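PDB 5JJP: nonribosomal peptide synthase from Streptomyces sp. MJ635-86F5, which probably activates an aliphatic beta-amino acid by ATP-dependent adenylation, as an adenylation enzyme of the ANL family. Local coordinates for residues D85-E90 and A130-L136; L123-I127 and R143-P147; L81-D85 and L107-F111. All blocks are in the same frame, centred on the assembly; numbering follows the deposited sequence.

Contact 1. Residues D85-E90 and A130-L136; sequences DRVVLE and AAPALFL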
loop_
_atom_site.group_PDB
_atom_site.type_symbol
_atom_site.label_atom_id
_atom_site.label_comp_id
_atom_site.label_asym_id
_atom_site.label_seq_id
_atom_site.Cartn_x
_atom_site.Cartn_y
_atom_site.Cartn_z
ATOM N N ASP A 85 6.028 7.131 -18.376
ATOM C CA ASP A 85 5.782 5.858 -19.065
ATOM C C ASP A 85 5.497 4.796 -18.043
ATOM O O ASP A 85 6.222 4.682 -17.064
ATOM C CB ASP A 85 7.009 5.462 -19.932
ATOM C CG ASP A 85 7.182 6.345 -21.142
ATOM O OD1 ASP A 85 6.251 7.117 -21.445
ATOM O OD2 ASP A 85 8.234 6.255 -21.814
ATOM N N ARG A 86 4.441 4.028 -18.276
ATOM C CA ARG A 86 4.082 2.937 -17.362
ATOM C C ARG A 86 4.895 1.692 -17.547
ATOM O O ARG A 86 5.335 1.367 -18.646
ATOM C CB ARG A 86 2.633 2.566 -17.432
ATOM C CG ARG A 86 1.724 3.686 -16.913
ATOM C CD ARG A 86 0.994 4.347 -18.079
ATOM N NE ARG A 86 1.729 5.433 -18.594
ATOM C CZ ARG A 86 1.716 5.874 -19.849
ATOM N NH1 ARG A 86 1.010 5.298 -20.830
ATOM N NH2 ARG A 86 2.448 6.942 -20.101
ATOM N N VAL A 87 5.121 1.040 -16.424
ATOM C CA VAL A 87 5.789 -0.225 -16.351
ATOM C C VAL A 87 4.872 -1.206 -15.604
ATOM O O VAL A 87 4.400 -0.897 -14.528
ATOM C CB VAL A 87 7.063 -0.034 -15.546
ATOM C CG1 VAL A 87 7.744 -1.386 -15.290
ATOM C CG2 VAL A 87 7.974 0.911 -16.279
ATOM N N VAL A 88 4.571 -2.361 -16.181
ATOM C CA VAL A 88 3.889 -3.428 -15.444
ATOM C C VAL A 88 4.974 -4.175 -14.706
ATOM O O VAL A 88 5.882 -4.697 -15.333
ATOM C CB VAL A 88 3.147 -4.406 -16.355
ATOM C CG1 VAL A 88 2.446 -5.463 -15.545
ATOM C CG2 VAL A 88 2.127 -3.663 -17.181
ATOM N N LEU A 89 4.888 -4.203 -13.386
ATOM C CA LEU A 89 5.861 -4.877 -12.559
ATOM C C LEU A 89 5.228 -6.167 -11.942
ATOM O O LEU A 89 4.353 -6.097 -11.076
ATOM C CB LEU A 89 6.330 -3.913 -11.479
ATOM C CG LEU A 89 7.362 -4.376 -10.494
ATOM C CD1 LEU A 89 8.596 -4.836 -11.233
ATOM C CD2 LEU A 89 7.719 -3.273 -9.538
ATOM N N GLU A 90 5.645 -7.320 -12.453
ATOM C CA GLU A 90 5.018 -8.591 -12.079
ATOM C C GLU A 90 5.958 -9.489 -11.287
ATOM O O GLU A 90 6.965 -9.953 -11.816
ATOM C CB GLU A 90 4.544 -9.327 -13.312
ATOM C CG GLU A 90 3.863 -10.658 -13.034
ATOM C CD GLU A 90 3.029 -11.117 -14.246
ATOM O OE1 GLU A 90 2.028 -10.420 -14.591
ATOM O OE2 GLU A 90 3.356 -12.189 -14.847
ATOM N N ALA A 130 -3.620 1.231 -20.110
ATOM C CA ALA A 130 -2.509 2.036 -19.619
ATOM C C ALA A 130 -1.358 2.141 -20.623
ATOM O O ALA A 130 -0.497 2.974 -20.454
ATOM C CB ALA A 130 -1.989 1.431 -18.335
ATOM N N ALA A 131 -1.305 1.242 -21.610
ATOM C CA ALA A 131 -0.276 1.254 -22.681
ATOM C C ALA A 131 1.129 1.399 -22.094
ATOM O O ALA A 131 1.816 2.336 -22.365
ATOM C CB ALA A 131 -0.559 2.336 -23.727
ATOM N N PRO A 132 1.569 0.414 -21.321
ATOM C CA PRO A 132 2.871 0.490 -20.705
ATOM C C PRO A 132 3.937 0.278 -21.759
ATOM O O PRO A 132 3.722 -0.444 -22.702
ATOM C CB PRO A 132 2.877 -0.710 -19.758
ATOM C CG PRO A 132 1.940 -1.675 -20.389
ATOM C CD PRO A 132 0.834 -0.792 -20.926
ATOM N N ALA A 133 5.074 0.905 -21.565
ATOM C CA ALA A 133 6.197 0.716 -22.426
ATOM C C ALA A 133 7.055 -0.485 -22.044
ATOM O O ALA A 133 7.849 -0.930 -22.863
ATOM C CB ALA A 133 7.049 1.950 -22.404
ATOM N N LEU A 134 6.868 -1.005 -20.829
ATOM C CA LEU A 134 7.724 -2.113 -20.346
ATOM C C LEU A 134 6.957 -3.062 -19.446
ATOM O O LEU A 134 6.186 -2.643 -18.579
ATOM C CB LEU A 134 8.905 -1.522 -19.595
ATOM C CG LEU A 134 9.980 -2.494 -19.060
ATOM C CD1 LEU A 134 10.739 -3.187 -20.185
ATOM C CD2 LEU A 134 10.935 -1.751 -18.187
ATOM N N PHE A 135 7.129 -4.345 -19.679
ATOM C CA PHE A 135 6.642 -5.378 -18.794
ATOM C C PHE A 135 7.877 -5.930 -18.089
ATOM O O PHE A 135 8.749 -6.520 -18.719
ATOM C CB PHE A 135 5.961 -6.470 -19.572
ATOM C CG PHE A 135 5.465 -7.627 -18.719
ATOM C CD1 PHE A 135 4.247 -7.559 -18.104
ATOM C CD2 PHE A 135 6.247 -8.785 -18.538
ATOM C CE1 PHE A 135 3.775 -8.600 -17.359
ATOM C CE2 PHE A 135 5.779 -9.844 -17.807
ATOM C CZ PHE A 135 4.525 -9.744 -17.219
ATOM N N LEU A 136 7.951 -5.717 -16.785
ATOM C CA LEU A 136 9.161 -6.000 -15.992
ATOM C C LEU A 136 8.828 -7.104 -14.990
ATOM O O LEU A 136 8.031 -6.877 -14.107
ATOM C CB LEU A 136 9.536 -4.743 -15.239
ATOM C CG LEU A 136 10.711 -4.873 -14.290
ATOM C CD1 LEU A 136 11.913 -5.478 -15.003
ATOM C CD2 LEU A 136 11.076 -3.526 -13.709
HETATM O O HOH W 1 3.819 3.705 -21.313
#
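Bends at chi2 (108°) and chi3 (-90°) fold the side chain of Arg86 back across the start of 130-136, while Val88 holds CG1 anti to its backbone nitrogen (chi1 -179°) and thereby against the ring of Phe135. Arg86 NH1 donates an almost straight bond of 2.8 Å to Ala130 O, which lies in the guanidinium plane; arginine suits this spot because a long side chain can reach the carbonyl at the end of helix 120-130. Water 1 joins the same two segments, accepting from Arg86 N and donating to Ala131 O. Beyond Pro132, whose ring lies beside Val88 CG2, Val88 N donates a hydrogen bond to Leu134 O at 2.9 Å, Leu136 N to Val88 O at 2.7 Å and Glu90 N to Leu136 O. Val88 and Phe135 share one face of the sheet; Val87, Leu89, Leu134 and Leu136 share the other. The Glu90 carboxylate stands nearly perpendicular to the Phe135 ring and meets its edge, CD to CZ 3.6 Å, while OE2 forms a salt bridge with Arg143 NE that probably balances its charge. Such parallel pairing of strands linked through helices is that of the alpha/beta sheets of the ANL fold, here a five-layered alpha-beta-alpha-beta-alpha sandwich.

Contact 2. Residues L123-I127 and R143-P147; sequences LRTII and REGLP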
loop_
_atom_site.group_PDB
_atom_site.type_symbol
_atom_site.label_atom_id
_atom_site.label_comp_id
_atom_site.label_asym_id
_atom_site.label_seq_id
_atom_site.Cartn_x
_atom_site.Cartn_y
_atom_site.Cartn_z
ATOM N N LEU A 123 -4.746 -8.844 -17.189
ATOM C CA LEU A 123 -3.471 -8.279 -17.583
ATOM C C LEU A 123 -3.525 -7.636 -18.975
ATOM O O LEU A 123 -3.089 -6.500 -19.162
ATOM C CB LEU A 123 -2.401 -9.354 -17.550
ATOM C CG LEU A 123 -0.998 -8.913 -17.931
ATOM C CD1 LEU A 123 -0.600 -7.795 -16.996
ATOM C CD2 LEU A 123 -0.032 -10.078 -17.811
ATOM N N ARG A 124 -4.141 -8.310 -19.925
ATOM C CA ARG A 124 -4.350 -7.718 -21.263
ATOM C C ARG A 124 -5.264 -6.487 -21.240
ATOM O O ARG A 124 -5.034 -5.528 -22.002
ATOM C CB ARG A 124 -4.886 -8.740 -22.262
ATOM C CG ARG A 124 -3.818 -9.666 -22.818
ATOM C CD ARG A 124 -4.404 -10.488 -23.987
ATOM N NE ARG A 124 -3.666 -11.729 -24.192
ATOM C CZ ARG A 124 -4.126 -12.979 -24.044
ATOM N NH1 ARG A 124 -5.385 -13.236 -23.705
ATOM N NH2 ARG A 124 -3.295 -13.989 -24.258
ATOM N N THR A 125 -6.262 -6.486 -20.354
ATOM C CA THR A 125 -7.103 -5.289 -20.160
ATOM C C THR A 125 -6.252 -4.130 -19.593
ATOM O O THR A 125 -6.341 -2.998 -20.089
ATOM C CB THR A 125 -8.325 -5.578 -19.248
ATOM O OG1 THR A 125 -9.053 -6.695 -19.758
ATOM C CG2 THR A 125 -9.273 -4.402 -19.189
ATOM N N ILE A 126 -5.434 -4.409 -18.569
ATOM C CA ILE A 126 -4.526 -3.393 -18.015
ATOM C C ILE A 126 -3.655 -2.777 -19.124
ATOM O O ILE A 126 -3.444 -1.588 -19.165
ATOM C CB ILE A 126 -3.514 -3.973 -16.958
ATOM C CG1 ILE A 126 -4.173 -4.578 -15.699
ATOM C CG2 ILE A 126 -2.485 -2.936 -16.553
ATOM C CD1 ILE A 126 -5.484 -3.963 -15.291
ATOM N N ILE A 127 -3.075 -3.627 -19.963
ATOM C CA ILE A 127 -2.105 -3.204 -20.951
ATOM C C ILE A 127 -2.754 -2.339 -21.995
ATOM O O ILE A 127 -2.170 -1.337 -22.383
ATOM C CB ILE A 127 -1.385 -4.412 -21.599
ATOM C CG1 ILE A 127 -0.500 -5.107 -20.550
ATOM C CG2 ILE A 127 -0.538 -3.979 -22.790
ATOM C CD1 ILE A 127 0.202 -6.371 -21.004
ATOM N N ARG A 143 5.752 -15.307 -17.810
ATOM C CA ARG A 143 4.405 -14.936 -18.209
ATOM C C ARG A 143 4.202 -15.204 -19.714
ATOM O O ARG A 143 4.991 -14.767 -20.538
ATOM C CB ARG A 143 4.156 -13.461 -17.848
ATOM C CG ARG A 143 2.917 -12.841 -18.515
ATOM C CD ARG A 143 1.621 -13.428 -17.948
ATOM N NE ARG A 143 1.289 -12.857 -16.656
ATOM C CZ ARG A 143 0.151 -13.065 -16.021
ATOM N NH1 ARG A 143 -0.805 -13.828 -16.557
ATOM N NH2 ARG A 143 -0.049 -12.494 -14.849
ATOM N N GLU A 144 3.088 -15.829 -20.047
ATOM C CA GLU A 144 2.612 -16.022 -21.413
ATOM C C GLU A 144 1.424 -15.109 -21.738
ATOM O O GLU A 144 0.700 -14.662 -20.841
ATOM C CB GLU A 144 1.967 -17.427 -21.598
ATOM C CG GLU A 144 2.786 -18.714 -21.590
ATOM C CD GLU A 144 1.883 -19.975 -21.451
ATOM O OE1 GLU A 144 0.686 -19.865 -21.086
ATOM O OE2 GLU A 144 2.393 -21.103 -21.710
ATOM N N GLY A 145 1.185 -14.919 -23.036
ATOM C CA GLY A 145 0.048 -14.100 -23.541
ATOM C C GLY A 145 0.378 -12.625 -23.797
ATOM O O GLY A 145 -0.518 -11.809 -24.023
ATOM N N LEU A 146 1.651 -12.266 -23.729
ATOM C CA LEU A 146 1.993 -10.854 -23.906
ATOM C C LEU A 146 1.944 -10.362 -25.366
ATOM O O LEU A 146 2.294 -11.104 -26.293
ATOM C CB LEU A 146 3.365 -10.544 -23.383
ATOM C CG LEU A 146 3.487 -10.705 -21.874
ATOM C CD1 LEU A 146 4.941 -10.808 -21.514
ATOM C CD2 LEU A 146 2.829 -9.587 -21.083
ATOM N N PRO A 147 1.529 -9.110 -25.569
ATOM C CA PRO A 147 1.644 -8.630 -26.948
ATOM C C PRO A 147 3.113 -8.538 -27.416
ATOM O O PRO A 147 3.995 -8.140 -26.674
ATOM C CB PRO A 147 0.845 -7.303 -26.928
ATOM C CG PRO A 147 0.098 -7.291 -25.620
ATOM C CD PRO A 147 0.891 -8.125 -24.680
#
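Helix 120-130 presents one side, Leu123, Arg124 and Ile127, to the irregular chain of 143-147; the nearest CA atoms, those of Arg124 and Leu146, are 7.6 Å apart. This is a helix-against-loop contact at the surface of the sandwich, where the helix meets the loop between strand 134-138 and strand 151-156, and side chains bridge the gap. Leu123 and Arg143 approach from opposite directions, and the methyl CD2 of Leu123 sits over one face of the Arg143 guanidinium, offset toward its rim. The N-H groups of that guanidinium point outward round its edge, NE to Glu90 OE2 in a salt bridge and NH2 to Thr118 O, while one face is left for the methyl. An arginine thus serves both as a polar tie and as a surface for a leucine. Farther along the helix, Ile127 CD1 reaches Pro147 CD at 4.1 Å, the two side chains pointing at each other, and Leu146 CD2 at 4.2 Å, its side chain crossing that of Leu146 at about a right angle. Glycine fits at position 145, where phi is 92°: a beta carbon there would press on the carbonyl oxygen of Glu144 and collide with Arg124 NH2, which lies 3.4 Å from Gly145 CA. Extended from CG to NE, Arg124, exposed to solvent, spans the gap, and its NE donates to a lone pair of Gly145 O, in the carbonyl plane, at 3.2 Å.

Contact 3. Residues L81-D85 and L107-F111; sequences LDVGD and LGLPF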
loop_
_atom_site.group_PDB
_atom_site.type_symbol
_atom_site.label_atom_id
_atom_site.label_comp_id
_atom_site.label_asym_id
_atom_site.label_seq_id
_atom_site.Cartn_x
_atom_site.Cartn_y
_atom_site.Cartn_z
ATOM N N LEU A 81 13.304 5.125 -21.519
ATOM C CA LEU A 81 11.905 5.483 -21.235
ATOM C C LEU A 81 11.811 6.905 -20.663
ATOM O O LEU A 81 12.738 7.361 -20.025
ATOM C CB LEU A 81 11.243 4.496 -20.298
ATOM C CG LEU A 81 11.275 3.023 -20.717
ATOM C CD1 LEU A 81 10.649 2.204 -19.590
ATOM C CD2 LEU A 81 10.478 2.813 -21.982
ATOM N N ASP A 82 10.661 7.540 -20.846
ATOM C CA ASP A 82 10.422 8.898 -20.370
ATOM C C ASP A 82 9.664 8.900 -19.034
ATOM O O ASP A 82 8.919 7.953 -18.772
ATOM C CB ASP A 82 9.543 9.637 -21.399
ATOM C CG ASP A 82 9.779 11.150 -21.431
ATOM O OD1 ASP A 82 10.642 11.669 -20.703
ATOM O OD2 ASP A 82 9.124 11.811 -22.259
ATOM N N VAL A 83 9.853 9.947 -18.207
ATOM C CA VAL A 83 9.079 10.105 -17.005
ATOM C C VAL A 83 7.615 10.067 -17.443
ATOM O O VAL A 83 7.236 10.761 -18.388
ATOM C CB VAL A 83 9.401 11.453 -16.312
ATOM C CG1 VAL A 83 8.394 11.776 -15.203
ATOM C CG2 VAL A 83 10.849 11.481 -15.785
ATOM N N GLY A 84 6.788 9.293 -16.724
ATOM C CA GLY A 84 5.391 9.063 -17.070
ATOM C C GLY A 84 5.060 7.713 -17.690
ATOM O O GLY A 84 3.931 7.216 -17.601
ATOM N N ASP A 85 6.028 7.131 -18.376
ATOM C CA ASP A 85 5.782 5.858 -19.065
ATOM C C ASP A 85 5.497 4.796 -18.043
ATOM O O ASP A 85 6.222 4.682 -17.064
ATOM C CB ASP A 85 7.009 5.462 -19.932
ATOM C CG ASP A 85 7.182 6.345 -21.142
ATOM O OD1 ASP A 85 6.251 7.117 -21.445
ATOM O OD2 ASP A 85 8.234 6.255 -21.814
ATOM N N LEU A 107 13.037 6.917 -11.159
ATOM C CA LEU A 107 13.056 7.259 -12.595
ATOM C C LEU A 107 11.755 7.926 -13.022
ATOM O O LEU A 107 11.655 8.400 -14.113
ATOM C CB LEU A 107 13.256 5.976 -13.414
ATOM C CG LEU A 107 14.637 5.284 -13.226
ATOM C CD1 LEU A 107 14.819 4.021 -14.048
ATOM C CD2 LEU A 107 15.766 6.268 -13.528
ATOM N N GLY A 108 10.772 7.993 -12.144
ATOM C CA GLY A 108 9.502 8.563 -12.466
ATOM C C GLY A 108 8.672 7.699 -13.379
ATOM O O GLY A 108 7.888 8.234 -14.167
ATOM N N LEU A 109 8.837 6.381 -13.268
ATOM C CA LEU A 109 8.113 5.448 -14.099
ATOM C C LEU A 109 6.998 4.835 -13.275
ATOM O O LEU A 109 7.247 3.925 -12.487
ATOM C CB LEU A 109 9.019 4.360 -14.662
ATOM C CG LEU A 109 10.216 4.868 -15.463
ATOM C CD1 LEU A 109 11.188 3.741 -15.821
ATOM C CD2 LEU A 109 9.747 5.594 -16.748
ATOM N N PRO A 110 5.777 5.324 -13.449
ATOM C CA PRO A 110 4.746 4.750 -12.651
ATOM C C PRO A 110 4.552 3.277 -13.017
ATOM O O PRO A 110 4.474 2.917 -14.203
ATOM C CB PRO A 110 3.492 5.556 -13.042
ATOM C CG PRO A 110 3.778 6.091 -14.394
ATOM C CD PRO A 110 5.248 6.368 -14.358
ATOM N N PHE A 111 4.436 2.440 -12.001
ATOM C CA PHE A 111 4.269 1.010 -12.229
ATOM C C PHE A 111 2.884 0.526 -11.832
ATOM O O PHE A 111 2.204 1.129 -11.024
ATOM C CB PHE A 111 5.357 0.227 -11.478
ATOM C CG PHE A 111 5.257 0.337 -10.005
ATOM C CD1 PHE A 111 4.515 -0.549 -9.292
ATOM C CD2 PHE A 111 5.942 1.359 -9.323
ATOM C CE1 PHE A 111 4.421 -0.412 -7.919
ATOM C CE2 PHE A 111 5.826 1.504 -7.967
ATOM C CZ PHE A 111 5.079 0.612 -7.265
#
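A type II beta turn, Asp82 to Asp85, leads into strand 87-90 and rests against the Schellman motif that ends helix 95-107 before strand 111-114. Gly108 supplies the positive phi of that helix end, and Gly84 the positive phi at the third position of the turn; glycine suits both. The two motifs are joined by one nearly straight hydrogen bond, Gly84 N to Gly108 O at 3.0 Å, with the donor tilted 20° from the carbonyl plane. Around it aliphatic groups lie mostly against carbonyl oxygens. Val83, with CG1 anti to the backbone nitrogen (chi1 168°), brings that methyl to 3.7 Å from Gly108 O, and its other branch, CG2, faces Leu107 O. Leu109 sends CD2 against the turn, where it meets Asp82 O at 3.2 Å and Leu81 CB at 4.0 Å; the leucine side chains cross at about a right angle. Pro110, rigid and without an N-H, lays CD against Asp85 O at 3.3 Å and CG against Gly84 O. The turn is closed by Asp85 N to Asp82 O at 3.0 Å; Asp85 OD2 also accepts from Asp82 N, from above the carboxylate plane, and forms a salt bridge with Arg169, while the Asp82 carboxylate accepts from the backbone N of Arg172 and Arg173. This suggests that polar groups set the shape of the turn, whereas a single hydrogen bond between peptide groups and aliphatic contacts fit it to the helix end.

In the fold
All three contacts belong to one region on the same side of the chain's centre, built round the mixed sheet in which strand 87-90 runs between strands 111-114 and 134-138. Contact 1 pairs two of these strands; contact 3 lies about 9 Å from it, centre to centre, at the entry to strands 87-90 and 111-114, and shares Asp85. Contact 2, its centre about 10 Å from that of contact 1, packs helix 120-130 and a later loop over the face carrying Val88 and Phe135. Contacts 2 and 3 do not touch, their nearest atoms about 8 Å apart. Along the chain contact 3 closes before contact 2 opens, and contact 1 interlocks with both, joining one sheet of the five-layered sandwich to the helix layer that covers it.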